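Local coordinates for protein putative C39-like peptidase (Bacillus anthracis, PDB 3ERV) that is of unknown function but is probably a membrane-associated cysteine peptidase of the C39-like family, at residues A[35-40]-A[59-64]; A[44-49]-A[96-101]; A[69-74]-A[113-118]; A[88-93]-A[106-111]. All coordinates share one frame; numbering follows the deposited sequence.

Interaction 1 of 4, residues A[35-40]-A[59-64]. With EDO (1,2-ethanediol), chain C.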
loop_
_atom_site.group_PDB
_atom_site.type_symbol
_atom_site.label_atom_id
_atom_site.label_comp_id
_atom_site.label_asym_id
_atom_site.label_seq_id
_atom_site.Cartn_x
_atom_site.Cartn_y
_atom_site.Cartn_z
ATOM N N SER A 35 -15.037 9.496 3.528
ATOM C CA SER A 35 -15.908 8.407 3.157
ATOM C C SER A 35 -16.207 8.403 1.656
ATOM O O SER A 35 -16.777 7.450 1.146
ATOM C CB SER A 35 -17.186 8.474 4.001
ATOM O OG SER A 35 -17.857 9.707 3.789
ATOM N N ASN A 36 -15.776 9.432 0.924
ATOM C CA ASN A 36 -16.004 9.429 -0.538
ATOM C C ASN A 36 -14.806 9.090 -1.405
ATOM O O ASN A 36 -14.826 9.258 -2.658
ATOM C CB ASN A 36 -16.754 10.691 -1.022
ATOM C CG ASN A 36 -18.230 10.642 -0.646
ATOM O OD1 ASN A 36 -18.708 9.604 -0.133
ATOM N ND2 ASN A 36 -18.977 11.717 -0.940
ATOM N N VAL A 37 -13.771 8.596 -0.740
ATOM C CA VAL A 37 -12.653 7.963 -1.434
ATOM C C VAL A 37 -13.294 6.815 -2.230
ATOM O O VAL A 37 -14.022 5.997 -1.669
ATOM C CB VAL A 37 -11.567 7.433 -0.402
ATOM C CG1 VAL A 37 -10.532 6.485 -1.079
ATOM C CG2 VAL A 37 -10.911 8.628 0.342
ATOM N N PRO A 38 -13.024 6.758 -3.547
ATOM C CA PRO A 38 -13.639 5.716 -4.400
ATOM C C PRO A 38 -13.274 4.292 -3.939
ATOM O O PRO A 38 -12.247 4.082 -3.342
ATOM C CB PRO A 38 -13.035 5.994 -5.804
ATOM C CG PRO A 38 -12.605 7.361 -5.790
ATOM C CD PRO A 38 -12.266 7.759 -4.321
ATOM N N PHE A 39 -14.139 3.317 -4.207
ATOM C CA PHE A 39 -13.906 1.964 -3.750
ATOM C C PHE A 39 -13.648 1.115 -4.985
ATOM O O PHE A 39 -14.460 1.094 -5.907
ATOM C CB PHE A 39 -15.122 1.463 -2.900
ATOM C CG PHE A 39 -15.208 -0.050 -2.752
ATOM C CD1 PHE A 39 -14.535 -0.706 -1.768
ATOM C CD2 PHE A 39 -16.015 -0.800 -3.620
ATOM C CE1 PHE A 39 -14.629 -2.121 -1.653
ATOM C CE2 PHE A 39 -16.121 -2.192 -3.509
ATOM C CZ PHE A 39 -15.422 -2.851 -2.522
ATOM N N ILE A 40 -12.503 0.425 -4.987
ATOM C CA ILE A 40 -12.130 -0.560 -6.026
ATOM C C ILE A 40 -11.644 -1.891 -5.395
ATOM O O ILE A 40 -11.012 -1.910 -4.324
ATOM C CB ILE A 40 -11.007 -0.005 -6.959
ATOM C CG1 ILE A 40 -11.339 1.435 -7.385
ATOM C CG2 ILE A 40 -10.867 -0.906 -8.236
ATOM C CD1 ILE A 40 -10.192 2.184 -8.106
ATOM N N LEU A 59 -5.224 7.960 -6.319
ATOM C CA LEU A 59 -5.093 8.818 -7.520
ATOM C C LEU A 59 -6.441 9.376 -8.038
ATOM O O LEU A 59 -6.536 10.565 -8.366
ATOM C CB LEU A 59 -4.406 8.021 -8.643
ATOM C CG LEU A 59 -2.880 7.816 -8.397
ATOM C CD1 LEU A 59 -2.232 7.040 -9.551
ATOM C CD2 LEU A 59 -2.208 9.179 -8.217
ATOM N N GLN A 60 -7.454 8.513 -8.154
ATOM C CA GLN A 60 -8.824 8.943 -8.468
ATOM C C GLN A 60 -9.340 10.043 -7.547
ATOM O O GLN A 60 -9.849 11.072 -8.024
ATOM C CB GLN A 60 -9.804 7.751 -8.440
ATOM C CG GLN A 60 -9.576 6.848 -9.585
ATOM C CD GLN A 60 -10.475 5.635 -9.577
ATOM O OE1 GLN A 60 -11.397 5.524 -8.745
ATOM N NE2 GLN A 60 -10.219 4.699 -10.521
ATOM N N TYR A 61 -9.243 9.830 -6.233
ATOM C CA TYR A 61 -9.691 10.860 -5.281
ATOM C C TYR A 61 -8.898 12.156 -5.446
ATOM O O TYR A 61 -9.431 13.235 -5.260
ATOM C CB TYR A 61 -9.468 10.393 -3.854
ATOM C CG TYR A 61 -10.229 11.149 -2.805
ATOM C CD1 TYR A 61 -11.625 11.184 -2.822
ATOM C CD2 TYR A 61 -9.549 11.803 -1.769
ATOM C CE1 TYR A 61 -12.330 11.825 -1.797
ATOM C CE2 TYR A 61 -10.232 12.481 -0.764
ATOM C CZ TYR A 61 -11.613 12.474 -0.779
ATOM O OH TYR A 61 -12.275 13.109 0.211
ATOM N N ALA A 62 -7.623 12.039 -5.777
ATOM C CA ALA A 62 -6.814 13.226 -6.062
ATOM C C ALA A 62 -7.190 13.920 -7.391
ATOM O O ALA A 62 -6.646 14.973 -7.696
ATOM C CB ALA A 62 -5.336 12.868 -6.037
ATOM N N GLY A 63 -8.105 13.344 -8.184
ATOM C CA GLY A 63 -8.508 13.995 -9.408
ATOM C C GLY A 63 -7.962 13.387 -10.696
ATOM O O GLY A 63 -8.221 13.896 -11.784
ATOM N N ILE A 64 -7.214 12.284 -10.596
ATOM C CA ILE A 64 -6.620 11.681 -11.797
ATOM C C ILE A 64 -7.560 10.624 -12.391
ATOM O O ILE A 64 -8.088 9.781 -11.640
ATOM C CB ILE A 64 -5.246 11.010 -11.477
ATOM C CG1 ILE A 64 -4.326 11.989 -10.724
ATOM C CG2 ILE A 64 -4.622 10.390 -12.786
ATOM C CD1 ILE A 64 -3.972 13.254 -11.528
HETATM C C1 EDO C . -18.359 5.424 -1.037
HETATM O O1 EDO C . -18.948 6.638 -0.520
HETATM C C2 EDO C . -17.123 5.724 -1.901
HETATM O O2 EDO C . -17.397 5.579 -3.296
HETATM O O HOH W 1 -14.505 12.085 1.357
#
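Val-37 sets its CG2 methyl squarely over the ring of Tyr-61, 3.8 Å from CG2 to the ring centroid and only 1° off the ring normal, a textbook CH-pi contact. The two side chains cross at about a right angle. Tyr-61 has CG anti to its backbone N (chi1 -163°), which swings the ring out from the helix and against the backbone of the loop, with CD1 3.7 Å from Val-37 CA. Pro-38 CD approaches the same ring obliquely, 3.8 Å from Tyr-61 CD1. On its other flank Pro-38 slides past Gln-60 in the opposite direction, and its CB comes to 3.4 Å from Gln-60 OE1. Beyond CG the Gln-60 chain is extended, carrying the amide out to the CD1 methyl of Ile-40, which arrives from the opposite direction at 3.5 Å from Gln-60 NE2. That NE2 is hydrogen-bonded to Val-66 O, so the amide is tethered while its aliphatic neighbours pack on it. A water joins the far end of the ring to the loop, accepting from Asn-36 N and hydrogen-bonded to Tyr-61 OH at 2.7 Å. The contact thus lays the loop after strand 32-33 along the C-terminal turn of helix 50-61, where Gly-63, at positive phi, leaves the helical path in a Schellman motif just past these side chains.

Interaction 2 of 4, residues A[44-49]-A[96-101]. With EDO (1,2-ethanediol), chain B.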
loop_
_atom_site.group_PDB
_atom_site.type_symbol
_atom_site.label_atom_id
_atom_site.label_comp_id
_atom_site.label_asym_id
_atom_site.label_seq_id
_atom_site.Cartn_x
_atom_site.Cartn_y
_atom_site.Cartn_z
ATOM N N PRO A 44 -11.661 -9.433 -9.968
ATOM C CA PRO A 44 -10.951 -10.659 -10.370
ATOM C C PRO A 44 -9.649 -10.463 -11.199
ATOM O O PRO A 44 -8.853 -11.392 -11.290
ATOM C CB PRO A 44 -11.996 -11.362 -11.249
ATOM C CG PRO A 44 -12.741 -10.204 -11.910
ATOM C CD PRO A 44 -12.887 -9.208 -10.786
ATOM N N GLU A 45 -9.455 -9.294 -11.814
ATOM C CA GLU A 45 -8.333 -9.058 -12.746
ATOM C C GLU A 45 -6.894 -9.157 -12.191
ATOM O O GLU A 45 -5.988 -9.573 -12.891
ATOM C CB GLU A 45 -8.514 -7.699 -13.415
ATOM C CG GLU A 45 -9.850 -7.585 -14.055
ATOM C CD GLU A 45 -10.939 -6.984 -13.182
ATOM O OE1 GLU A 45 -10.913 -6.964 -11.927
ATOM O OE2 GLU A 45 -11.866 -6.514 -13.810
ATOM N N LEU A 46 -6.689 -8.803 -10.937
ATOM C CA LEU A 46 -5.327 -8.664 -10.389
ATOM C C LEU A 46 -5.181 -9.482 -9.134
ATOM O O LEU A 46 -5.487 -8.974 -8.057
ATOM C CB LEU A 46 -5.022 -7.194 -10.061
ATOM C CG LEU A 46 -5.048 -6.186 -11.238
ATOM C CD1 LEU A 46 -4.542 -4.816 -10.761
ATOM C CD2 LEU A 46 -4.133 -6.735 -12.385
ATOM N N ASP A 47 -4.721 -10.729 -9.266
ATOM C CA ASP A 47 -4.571 -11.610 -8.086
ATOM C C ASP A 47 -3.636 -10.971 -7.086
ATOM O O ASP A 47 -3.873 -11.056 -5.868
ATOM C CB ASP A 47 -4.028 -13.009 -8.451
ATOM C CG ASP A 47 -5.085 -13.894 -9.077
ATOM O OD1 ASP A 47 -6.289 -13.544 -8.989
ATOM O OD2 ASP A 47 -4.711 -14.897 -9.735
ATOM N N ARG A 48 -2.607 -10.276 -7.593
ATOM C CA ARG A 48 -1.711 -9.588 -6.688
ATOM C C ARG A 48 -1.744 -8.077 -6.872
ATOM O O ARG A 48 -0.695 -7.424 -6.889
ATOM C CB ARG A 48 -0.268 -10.090 -6.808
ATOM C CG ARG A 48 -0.077 -11.515 -6.311
ATOM C CD ARG A 48 1.392 -11.982 -6.306
ATOM N NE ARG A 48 1.479 -13.443 -6.091
ATOM C CZ ARG A 48 1.437 -14.376 -7.054
ATOM N NH1 ARG A 48 1.352 -14.044 -8.355
ATOM N NH2 ARG A 48 1.512 -15.676 -6.721
ATOM N N GLY A 49 -2.939 -7.519 -6.997
ATOM C CA GLY A 49 -3.048 -6.095 -7.243
ATOM C C GLY A 49 -3.365 -5.160 -6.082
ATOM O O GLY A 49 -3.819 -4.053 -6.326
ATOM N N ASN A 96 4.660 -11.884 -10.511
ATOM C CA ASN A 96 3.452 -11.813 -11.326
ATOM C C ASN A 96 2.311 -11.093 -10.624
ATOM O O ASN A 96 1.791 -11.556 -9.611
ATOM C CB ASN A 96 3.043 -13.220 -11.766
ATOM C CG ASN A 96 2.151 -13.202 -12.988
ATOM O OD1 ASN A 96 1.015 -12.688 -12.932
ATOM N ND2 ASN A 96 2.664 -13.725 -14.115
ATOM N N ILE A 97 1.996 -9.889 -11.108
ATOM C CA ILE A 97 0.911 -9.097 -10.553
ATOM C C ILE A 97 -0.503 -9.657 -10.905
ATOM O O ILE A 97 -1.464 -9.416 -10.181
ATOM C CB ILE A 97 1.050 -7.622 -11.020
ATOM C CG1 ILE A 97 0.176 -6.676 -10.160
ATOM C CG2 ILE A 97 0.777 -7.525 -12.559
ATOM C CD1 ILE A 97 0.603 -5.193 -10.292
ATOM N N TYR A 98 -0.598 -10.432 -11.983
ATOM C CA TYR A 98 -1.869 -10.820 -12.576
ATOM C C TYR A 98 -2.429 -12.134 -12.021
ATOM O O TYR A 98 -3.640 -12.239 -11.723
ATOM C CB TYR A 98 -1.719 -11.009 -14.098
ATOM C CG TYR A 98 -1.380 -9.740 -14.829
ATOM C CD1 TYR A 98 -2.291 -8.680 -14.881
ATOM C CD2 TYR A 98 -0.142 -9.585 -15.466
ATOM C CE1 TYR A 98 -1.966 -7.493 -15.537
ATOM C CE2 TYR A 98 0.171 -8.403 -16.134
ATOM C CZ TYR A 98 -0.738 -7.359 -16.146
ATOM O OH TYR A 98 -0.390 -6.189 -16.786
ATOM N N THR A 99 -1.571 -13.148 -11.928
ATOM C CA THR A 99 -2.083 -14.497 -11.599
ATOM C C THR A 99 -1.324 -15.263 -10.493
ATOM O O THR A 99 -0.106 -15.389 -10.551
ATOM C CB THR A 99 -2.233 -15.394 -12.847
ATOM O OG1 THR A 99 -2.792 -16.650 -12.445
ATOM C CG2 THR A 99 -0.886 -15.649 -13.539
ATOM N N PHE A 100 -2.083 -15.815 -9.534
ATOM C CA PHE A 100 -1.560 -16.697 -8.472
ATOM C C PHE A 100 -0.920 -17.935 -9.114
ATOM O O PHE A 100 -0.086 -18.617 -8.531
ATOM C CB PHE A 100 -2.691 -17.127 -7.520
ATOM C CG PHE A 100 -3.074 -16.070 -6.479
ATOM C CD1 PHE A 100 -2.121 -15.451 -5.720
ATOM C CD2 PHE A 100 -4.395 -15.732 -6.268
ATOM C CE1 PHE A 100 -2.469 -14.538 -4.767
ATOM C CE2 PHE A 100 -4.740 -14.782 -5.344
ATOM C CZ PHE A 100 -3.772 -14.203 -4.581
ATOM N N SER A 101 -1.286 -18.246 -10.334
ATOM C CA SER A 101 -0.700 -19.433 -10.953
ATOM C C SER A 101 0.776 -19.260 -11.266
ATOM O O SER A 101 1.415 -20.208 -11.696
ATOM C CB SER A 101 -1.466 -19.832 -12.219
ATOM O OG SER A 101 -1.183 -18.927 -13.290
HETATM C C1 EDO B . 3.344 -9.107 -14.326
HETATM O O1 EDO B . 3.899 -8.808 -13.050
HETATM C C2 EDO B . 4.292 -9.840 -15.235
HETATM O O2 EDO B . 4.333 -11.231 -14.919
HETATM O O HOH W 2 -5.945 -16.312 -12.404
#
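The type I turn from Leu-46 to Gly-49 docks by its backbone on the 96-101 loop, Asp-47 N donating to Tyr-98 O (3.1 Å) and Arg-48 N to Ile-97 O (3.0 Å). Asp-47 answers with its side chain: OD2 takes the N-H of Phe-100 at 2.8 Å through its anti lone pair, in a nearly straight bond (166°). Its CB lies over one face of the Phe-100 ring, offset toward the rim, and the carboxylate is almost parallel to that ring, the planes 14° apart. Arg-48 runs extended from CG to NE alongside the 96-101 loop. Its NH1 grips two carbonyls, Asn-96 O at 2.8 Å in the guanidinium plane and Thr-99 O at 3.0 Å, tilted from it, while NH2 reaches Glu-102 O. Phe-100 CD1 sits over a guanidinium face with the ring turned almost upright to it (81°), so three carbonyls and an aromatic edge fix the group. Within the loop, Asn-96 OD1 accepts from Tyr-98 N and Thr-99 N, which approach from opposite faces of its amide, forming an Asx turn and Asx motif. On the buried side Leu-46 CD2 lies alongside Tyr-98, 3.7 Å from CD1. Two loops are clasped here, one leading through the N-cap Gly-49 straight into helix 50-61, at whose start Cys-50 probably serves as the nucleophile of a papain-like active site.

Interaction 3 of 4, residues A[69-74]-A[113-118]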
loop_
_atom_site.group_PDB
_atom_site.type_symbol
_atom_site.label_atom_id
_atom_site.label_comp_id
_atom_site.label_asym_id
_atom_site.label_seq_id
_atom_site.Cartn_x
_atom_site.Cartn_y
_atom_site.Cartn_z
ATOM N N MET A 69 -5.743 -1.379 -13.905
ATOM C CA MET A 69 -5.073 -2.132 -14.967
ATOM C C MET A 69 -3.928 -1.331 -15.592
ATOM O O MET A 69 -2.866 -1.872 -15.951
ATOM C CB MET A 69 -6.078 -2.573 -16.070
ATOM C CG MET A 69 -7.308 -3.431 -15.536
ATOM S SD MET A 69 -6.709 -4.916 -14.706
ATOM C CE MET A 69 -5.636 -5.575 -16.017
ATOM N N LYS A 70 -4.132 -0.032 -15.756
ATOM C CA LYS A 70 -3.054 0.793 -16.295
ATOM C C LYS A 70 -1.902 0.845 -15.290
ATOM O O LYS A 70 -0.738 0.749 -15.640
ATOM C CB LYS A 70 -3.569 2.211 -16.629
ATOM C CG LYS A 70 -2.494 3.121 -17.239
ATOM C CD LYS A 70 -3.107 3.941 -18.421
ATOM C CE LYS A 70 -2.141 4.957 -19.059
ATOM N NZ LYS A 70 -1.764 6.062 -18.121
ATOM N N LEU A 71 -2.234 0.967 -14.013
ATOM C CA LEU A 71 -1.204 1.046 -12.984
ATOM C C LEU A 71 -0.453 -0.290 -12.860
ATOM O O LEU A 71 0.782 -0.320 -12.584
ATOM C CB LEU A 71 -1.810 1.445 -11.618
ATOM C CG LEU A 71 -2.429 2.860 -11.622
ATOM C CD1 LEU A 71 -3.009 3.139 -10.247
ATOM C CD2 LEU A 71 -1.378 3.936 -11.972
ATOM N N ALA A 72 -1.208 -1.378 -13.036
ATOM C CA ALA A 72 -0.610 -2.709 -12.996
ATOM C C ALA A 72 0.397 -2.913 -14.140
ATOM O O ALA A 72 1.397 -3.621 -13.975
ATOM C CB ALA A 72 -1.661 -3.765 -13.047
ATOM N N ASN A 73 0.142 -2.318 -15.303
ATOM C CA ASN A 73 1.097 -2.447 -16.362
ATOM C C ASN A 73 2.290 -1.517 -16.146
ATOM O O ASN A 73 3.407 -1.835 -16.540
ATOM C CB ASN A 73 0.442 -2.179 -17.718
ATOM C CG ASN A 73 1.398 -2.415 -18.851
ATOM O OD1 ASN A 73 1.571 -1.576 -19.701
ATOM N ND2 ASN A 73 2.045 -3.574 -18.844
ATOM N N GLU A 74 2.047 -0.363 -15.529
ATOM C CA GLU A 74 3.072 0.680 -15.402
ATOM C C GLU A 74 4.044 0.539 -14.246
ATOM O O GLU A 74 5.131 1.082 -14.296
ATOM C CB GLU A 74 2.418 2.074 -15.400
ATOM C CG GLU A 74 1.875 2.442 -16.816
ATOM C CD GLU A 74 1.035 3.723 -16.790
ATOM O OE1 GLU A 74 0.712 4.214 -15.677
ATOM O OE2 GLU A 74 0.690 4.241 -17.892
ATOM N N PHE A 113 5.869 4.734 -4.995
ATOM C CA PHE A 113 5.983 6.197 -5.032
ATOM C C PHE A 113 6.354 6.744 -6.428
ATOM O O PHE A 113 5.789 7.738 -6.899
ATOM C CB PHE A 113 7.005 6.683 -3.999
ATOM C CG PHE A 113 7.218 8.191 -4.009
ATOM C CD1 PHE A 113 6.176 9.064 -3.674
ATOM C CD2 PHE A 113 8.447 8.731 -4.368
ATOM C CE1 PHE A 113 6.351 10.432 -3.652
ATOM C CE2 PHE A 113 8.634 10.130 -4.369
ATOM C CZ PHE A 113 7.567 10.978 -4.009
ATOM N N GLN A 114 7.287 6.097 -7.101
ATOM C CA GLN A 114 7.629 6.537 -8.434
ATOM C C GLN A 114 6.408 6.503 -9.348
ATOM O O GLN A 114 6.245 7.377 -10.196
ATOM C CB GLN A 114 8.751 5.686 -9.044
ATOM C CG GLN A 114 10.080 5.949 -8.433
ATOM C CD GLN A 114 10.400 7.452 -8.354
ATOM O OE1 GLN A 114 10.692 7.976 -7.273
ATOM N NE2 GLN A 114 10.324 8.152 -9.498
ATOM N N LEU A 115 5.549 5.498 -9.175
ATOM C CA LEU A 115 4.399 5.397 -10.045
ATOM C C LEU A 115 3.461 6.549 -9.709
ATOM O O LEU A 115 2.861 7.133 -10.610
ATOM C CB LEU A 115 3.686 4.034 -9.900
ATOM C CG LEU A 115 2.454 3.724 -10.785
ATOM C CD1 LEU A 115 2.697 4.091 -12.266
ATOM C CD2 LEU A 115 2.076 2.254 -10.674
ATOM N N ALA A 116 3.315 6.847 -8.411
ATOM C CA ALA A 116 2.412 7.925 -7.996
ATOM C C ALA A 116 2.853 9.266 -8.614
ATOM O O ALA A 116 2.014 10.095 -9.019
ATOM C CB ALA A 116 2.366 8.060 -6.438
ATOM N N LYS A 117 4.169 9.478 -8.621
ATOM C CA LYS A 117 4.772 10.693 -9.200
ATOM C C LYS A 117 4.546 10.853 -10.704
ATOM O O LYS A 117 4.501 11.963 -11.187
ATOM C CB LYS A 117 6.277 10.692 -8.951
ATOM C CG LYS A 117 6.663 10.882 -7.537
ATOM C CD LYS A 117 7.763 11.950 -7.488
ATOM C CE LYS A 117 7.161 13.297 -7.186
ATOM N NZ LYS A 117 8.119 14.388 -7.603
ATOM N N LYS A 118 4.408 9.749 -11.435
ATOM C CA LYS A 118 4.095 9.821 -12.841
ATOM C C LYS A 118 2.811 10.647 -13.004
ATOM O O LYS A 118 2.672 11.462 -13.930
ATOM C CB LYS A 118 3.887 8.421 -13.439
ATOM C CG LYS A 118 3.727 8.430 -14.958
ATOM C CD LYS A 118 3.227 7.094 -15.562
ATOM C CE LYS A 118 2.885 7.247 -17.050
ATOM N NZ LYS A 118 1.411 7.472 -17.242
#
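Leu-115 is the main apolar side chain that helix 109-119 turns to helix 68-74 in this helix-helix contact within the papain-like fold. The axes of the two short segments stay 10.9 Å apart at closest approach and run at 124° to one another, so the contact is made largely by side chains. With CG anti to its backbone N (chi1 -178°), Leu-115 reaches straight across and divides its methyls between two residues. CD1 meets the aliphatic root of Glu-74, 3.7 Å from CB. CD2 abuts the backbone of the other helix, 3.5 Å from Leu-71 O, and CG faces the CD2 methyl of Leu-71 at 4.0 Å. Both leucines are buried, and helix 50-61 packs on both, Leu-55 touching Leu-115, and Val-52 and Ala-56 touching Leu-71. One turn after Leu-115, Lys-118 stretches along the exposed side and bends only at its last torsion, crossing the Glu-74 side chain at about a right angle. The carboxylate gathers the charges: Lys-70 on its own helix and Lys-118 opposite both form salt bridges with OE2 whose hydrogen bonds are weak, while Tyr-119 OH bonds to OE1 and to Lys-70 NZ. Sharing the anion probably offsets the closeness of the two ammonium groups. The bridge across the helices is the longer of the two, with Lys-118 NZ 3.4 Å from Glu-74 OE2.

Interaction 4 of 4, residues A[88-93]-A[106-111]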
loop_
_atom_site.group_PDB
_atom_site.type_symbol
_atom_site.label_atom_id
_atom_site.label_comp_id
_atom_site.label_asym_id
_atom_site.label_seq_id
_atom_site.Cartn_x
_atom_site.Cartn_y
_atom_site.Cartn_z
ATOM N N ASN A 88 13.814 -7.869 -5.401
ATOM C CA ASN A 88 13.643 -6.960 -4.278
ATOM C C ASN A 88 12.404 -6.093 -4.464
ATOM O O ASN A 88 12.289 -5.380 -5.477
ATOM C CB ASN A 88 14.871 -6.041 -4.158
ATOM C CG ASN A 88 14.978 -5.348 -2.777
ATOM O OD1 ASN A 88 13.980 -4.872 -2.181
ATOM N ND2 ASN A 88 16.215 -5.297 -2.256
ATOM N N PRO A 89 11.464 -6.142 -3.499
ATOM C CA PRO A 89 10.240 -5.309 -3.693
ATOM C C PRO A 89 10.505 -3.811 -3.544
ATOM O O PRO A 89 9.620 -2.981 -3.870
ATOM C CB PRO A 89 9.270 -5.796 -2.610
ATOM C CG PRO A 89 10.204 -6.418 -1.508
ATOM C CD PRO A 89 11.387 -7.025 -2.315
ATOM N N ASN A 90 11.700 -3.472 -3.036
ATOM C CA ASN A 90 12.171 -2.109 -3.065
ATOM C C ASN A 90 12.656 -1.692 -4.447
ATOM O O ASN A 90 12.801 -0.497 -4.725
ATOM C CB ASN A 90 13.242 -1.854 -1.999
ATOM C CG ASN A 90 12.716 -2.103 -0.560
ATOM O OD1 ASN A 90 11.912 -1.341 -0.016
ATOM N ND2 ASN A 90 13.167 -3.203 0.041
ATOM N N GLU A 91 12.885 -2.655 -5.334
ATOM C CA GLU A 91 13.298 -2.304 -6.697
ATOM C C GLU A 91 12.111 -2.268 -7.698
ATOM O O GLU A 91 12.020 -1.388 -8.546
ATOM C CB GLU A 91 14.395 -3.215 -7.188
ATOM C CG GLU A 91 15.195 -2.563 -8.300
ATOM C CD GLU A 91 16.090 -3.561 -9.046
ATOM O OE1 GLU A 91 16.543 -4.544 -8.396
ATOM O OE2 GLU A 91 16.347 -3.355 -10.262
ATOM N N GLY A 92 11.191 -3.199 -7.551
ATOM C CA GLY A 92 9.997 -3.196 -8.383
ATOM C C GLY A 92 8.996 -4.187 -7.827
ATOM O O GLY A 92 9.281 -4.886 -6.821
ATOM N N PHE A 93 7.840 -4.292 -8.496
ATOM C CA PHE A 93 6.920 -5.360 -8.167
ATOM C C PHE A 93 7.582 -6.702 -8.446
ATOM O O PHE A 93 8.073 -6.945 -9.548
ATOM C CB PHE A 93 5.576 -5.238 -8.939
ATOM C CG PHE A 93 4.570 -6.238 -8.508
ATOM C CD1 PHE A 93 3.563 -5.882 -7.629
ATOM C CD2 PHE A 93 4.663 -7.575 -8.942
ATOM C CE1 PHE A 93 2.608 -6.855 -7.195
ATOM C CE2 PHE A 93 3.746 -8.554 -8.500
ATOM C CZ PHE A 93 2.714 -8.200 -7.636
ATOM N N GLY A 106 4.864 -8.660 -4.234
ATOM C CA GLY A 106 4.229 -7.335 -4.088
ATOM C C GLY A 106 5.311 -6.319 -4.371
ATOM O O GLY A 106 6.365 -6.658 -4.940
ATOM N N VAL A 107 5.079 -5.086 -3.952
ATOM C CA VAL A 107 5.993 -4.001 -4.256
ATOM C C VAL A 107 5.967 -3.090 -3.042
ATOM O O VAL A 107 4.937 -2.959 -2.381
ATOM C CB VAL A 107 5.576 -3.234 -5.553
ATOM C CG1 VAL A 107 4.189 -2.609 -5.361
ATOM C CG2 VAL A 107 6.594 -2.142 -5.877
ATOM N N TYR A 108 7.101 -2.482 -2.720
ATOM C CA TYR A 108 7.183 -1.648 -1.535
ATOM C C TYR A 108 7.065 -0.162 -1.916
ATOM O O TYR A 108 6.781 0.185 -3.054
ATOM C CB TYR A 108 8.455 -1.971 -0.737
ATOM C CG TYR A 108 8.348 -3.232 0.122
ATOM C CD1 TYR A 108 7.138 -3.937 0.199
ATOM C CD2 TYR A 108 9.445 -3.702 0.901
ATOM C CE1 TYR A 108 7.003 -5.074 0.984
ATOM C CE2 TYR A 108 9.317 -4.853 1.710
ATOM C CZ TYR A 108 8.073 -5.533 1.747
ATOM O OH TYR A 108 7.866 -6.685 2.522
ATOM N N HIS A 109 7.281 0.719 -0.949
ATOM C CA HIS A 109 6.971 2.110 -1.119
ATOM C C HIS A 109 7.782 2.838 -2.233
ATOM O O HIS A 109 7.256 3.724 -2.891
ATOM C CB HIS A 109 7.118 2.834 0.230
ATOM C CG HIS A 109 8.543 3.027 0.649
ATOM N ND1 HIS A 109 9.247 4.184 0.374
ATOM C CD2 HIS A 109 9.409 2.201 1.287
ATOM C CE1 HIS A 109 10.487 4.066 0.835
ATOM N NE2 HIS A 109 10.607 2.874 1.398
ATOM N N GLY A 110 9.047 2.485 -2.451
ATOM C CA GLY A 110 9.859 3.258 -3.430
ATOM C C GLY A 110 9.261 3.286 -4.845
ATOM O O GLY A 110 8.890 4.354 -5.402
ATOM N N PRO A 111 9.171 2.113 -5.462
ATOM C CA PRO A 111 8.631 1.939 -6.818
ATOM C C PRO A 111 7.172 2.392 -6.831
ATOM O O PRO A 111 6.693 2.993 -7.783
ATOM C CB PRO A 111 8.721 0.400 -7.032
ATOM C CG PRO A 111 9.799 -0.068 -5.998
ATOM C CD PRO A 111 9.554 0.845 -4.826
HETATM O O HOH W 3 11.063 0.860 -1.423
#
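Tyr-108 leaves its backbone with CG beside the N (chi1 -79°) and lies alongside Pro-89, both side chains pointing the same way. Its CB starts 3.5 Å from Pro-89 O, the carbonyl that also accepts the Tyr-108 N-H at 2.8 Å. At CG the ring meets Pro-89 CB, 3.9 Å away. CD2 points at Asn-90 OD1 (3.5 Å), which lies at the ring edge, in its plane. Farther out CE2 approaches Pro-89 CG, which makes a CH-pi contact over the ring face but offset toward the rim, 3.8 Å from the Tyr-108 ring centroid. The tip, OH, bonds to Tyr-105 OH and Ser-172 O. Asn-88 OD1 steadies Asn-90, accepting from Asn-90 N, an Asx turn, and also from Asn-90 ND2. Asn-90 OD1 accepts a hydrogen bond from a water that in turn accepts from Gly-110 N. Pro-111 CG lies 3.3 Å from Asn-90 O, and the Gly-106 backbone carbon lies over one face of the Phe-93 ring. The carbonyl of Gly-106 receives a CA-H...O contact from Phe-93 CA. Tyr-108 is the N-cap residue of helix 109-119, so this buried contact fastens the start of that helix to the turn entering strand 93-94 of the small mixed sheet.

All four contacts lie within the one C39-like family region. Interactions 1 and 2 adjoin in sequence at the two ends of helix 50-61, their centres 22 Å apart. Interaction 3 sits between helices 68-74 and 109-119, touching interaction 1 through Leu-59 and Leu-71, and interaction 2 where Leu-46 and Ile-97 close on Ala-72. Interaction 4, nested along the chain inside the loop closed by interaction 3, shares helix 109-119 with it, their centres 12 Å apart; Phe-93 there touches Arg-48 O of interaction 2. Interaction 1 closes before 3 and 4 open, whereas the segments of interaction 2 alternate with those of the other three. Together they join helices 50-61, 68-74 and 109-119 with their connecting loops.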